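Local coordinates for protein SusD homolog (Bacteroides thetaiotaomicron VPI-5482, PDB 3IV0) that probably binds glycans at the outer membrane as the SusD-like partner of a sugar-uptake system, its own substrate being unknown, at residues Q226-V231 and L378-T383. Residues are numbered along the deposited sequence; the frame is centred on the assembly and turned at random.
Sequences QYYRNV and LAALGT
Tyr228 meets two neighbours on the facing helix: Leu381 packs at the root of its side chain and the Ala380 methyl lies over its ring. At the root, Tyr228 CB sits 3.7 Å from Leu381 CG and just as near Leu381 CD2, while Leu381 CD1 rests against the Tyr228 carbonyl carbon at 3.9 Å. Further out the partner changes. From CG onward each ring atom meets the single methyl of Ala380, the gap closing from 4.2 Å between Tyr228 CG and Ala380 CB to 3.3 Å between Tyr228 CZ and the same carbon. The methyl therefore lies over one face, shifted toward the hydroxyl-bearing end, near CZ, in a CH-pi contact 3.5 Å from the ring centroid and 18° off its normal. Beyond CZ, the hydroxyl oxygen OH is still 3.7 Å from Ala380 CB. With CG anti to the carbonyl carbon (chi1 -79°), the ring is carried along the Ala380 side of the facing helix. The contact joins helix 224-238 to the last turn of helix 367-381, an arrangement consistent with the TPR-like helical scaffold of the SusD family; Leu214 and Val217 of helix 202-219 and Ala377, one turn back from Leu381, also touch Tyr228. Cutting the side chain back to an alanine here removes the ring, which would probably leave the Ala380 methyl without its aromatic face and open a gap between the two helices. Nearer the surface, Arg229 runs extended from CG to NE and crosses the Leu381 side chain at about a right angle, its CG 4.1 Å from Leu381 CD1. Just past Leu381 the helix ends at Gly382, where phi turns positive and the chain leaves helical geometry, although Gly382 N still bonds back to Leu378 O.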
# COMPACT_ATOMS: atom_id res chain seq x y z
N GLN A 226 -18.14 4.70 14.70
CA GLN A 226 -17.24 3.93 15.48
C GLN A 226 -15.91 3.68 14.76
O GLN A 226 -14.88 3.73 15.38
CB GLN A 226 -17.84 2.58 15.91
CG GLN A 226 -16.98 1.83 16.90
CD GLN A 226 -16.73 2.63 18.19
OE1 GLN A 226 -17.68 2.98 18.89
NE2 GLN A 226 -15.47 2.94 18.49
N TYR A 227 -15.95 3.35 13.48
CA TYR A 227 -14.68 3.12 12.78
C TYR A 227 -13.82 4.38 12.77
O TYR A 227 -12.61 4.32 12.99
CB TYR A 227 -14.94 2.60 11.36
CG TYR A 227 -15.71 1.27 11.34
CD1 TYR A 227 -15.32 0.21 12.11
CD2 TYR A 227 -16.82 1.10 10.50
CE1 TYR A 227 -16.02 -1.00 12.09
CE2 TYR A 227 -17.52 -0.11 10.50
CZ TYR A 227 -17.12 -1.12 11.30
OH TYR A 227 -17.79 -2.34 11.30
N TYR A 228 -14.41 5.53 12.50
CA TYR A 228 -13.67 6.78 12.55
C TYR A 228 -13.13 7.05 13.95
O TYR A 228 -11.99 7.45 14.11
CB TYR A 228 -14.53 7.95 12.07
CG TYR A 228 -14.69 8.10 10.57
CD1 TYR A 228 -13.60 8.12 9.71
CD2 TYR A 228 -15.95 8.33 10.01
CE1 TYR A 228 -13.77 8.35 8.36
CE2 TYR A 228 -16.11 8.54 8.67
CZ TYR A 228 -15.02 8.57 7.83
OH TYR A 228 -15.18 8.80 6.48
N ARG A 229 -13.92 6.78 14.98
CA ARG A 229 -13.42 6.92 16.34
C ARG A 229 -12.24 6.01 16.61
O ARG A 229 -11.30 6.35 17.35
CB ARG A 229 -14.56 6.69 17.35
CG ARG A 229 -15.53 7.84 17.45
CD ARG A 229 -16.61 7.53 18.49
NE ARG A 229 -17.51 8.66 18.62
CZ ARG A 229 -18.67 8.60 19.27
NH1 ARG A 229 -19.06 7.48 19.86
NH2 ARG A 229 -19.43 9.68 19.33
N ASN A 230 -12.29 4.80 16.06
CA ASN A 230 -11.18 3.89 16.18
C ASN A 230 -9.92 4.49 15.57
O ASN A 230 -8.84 4.37 16.09
CB ASN A 230 -11.47 2.56 15.47
CG ASN A 230 -12.52 1.70 16.18
OD1 ASN A 230 -12.89 1.95 17.34
ND2 ASN A 230 -13.01 0.70 15.45
N VAL A 231 -10.06 5.12 14.41
CA VAL A 231 -8.89 5.72 13.75
C VAL A 231 -8.34 6.84 14.60
O VAL A 231 -7.12 6.99 14.73
CB VAL A 231 -9.21 6.23 12.36
CG1 VAL A 231 -8.03 6.98 11.76
CG2 VAL A 231 -9.63 5.09 11.43
N LEU A 378 -10.62 12.58 11.95
CA LEU A 378 -11.06 13.73 12.78
C LEU A 378 -11.98 14.62 11.98
O LEU A 378 -13.05 15.04 12.48
CB LEU A 378 -9.88 14.55 13.24
CG LEU A 378 -9.13 13.98 14.41
CD1 LEU A 378 -7.84 14.78 14.59
CD2 LEU A 378 -10.01 14.03 15.68
N ALA A 379 -11.59 14.96 10.75
CA ALA A 379 -12.40 15.83 9.95
C ALA A 379 -13.77 15.22 9.66
O ALA A 379 -14.80 15.91 9.68
CB ALA A 379 -11.68 16.22 8.67
N ALA A 380 -13.83 13.91 9.51
CA ALA A 380 -15.10 13.25 9.16
C ALA A 380 -16.01 13.26 10.36
O ALA A 380 -17.23 13.41 10.21
CB ALA A 380 -14.83 11.79 8.67
N LEU A 381 -15.45 13.17 11.54
CA LEU A 381 -16.24 13.20 12.76
C LEU A 381 -16.72 14.60 13.09
O LEU A 381 -17.78 14.74 13.70
CB LEU A 381 -15.47 12.65 13.93
CG LEU A 381 -15.26 11.13 13.87
CD1 LEU A 381 -14.17 10.70 14.85
CD2 LEU A 381 -16.57 10.31 14.11
N GLY A 382 -15.93 15.61 12.72
CA GLY A 382 -16.32 17.02 12.86
C GLY A 382 -16.15 17.51 14.28
O GLY A 382 -16.63 18.60 14.63
N THR A 383 -15.44 16.74 15.09
CA THR A 383 -15.31 16.99 16.51
C THR A 383 -14.11 17.86 16.85
O THR A 383 -14.03 18.38 17.95
CB THR A 383 -15.19 15.66 17.27
OG1 THR A 383 -14.17 14.87 16.67
CG2 THR A 383 -16.49 14.89 17.22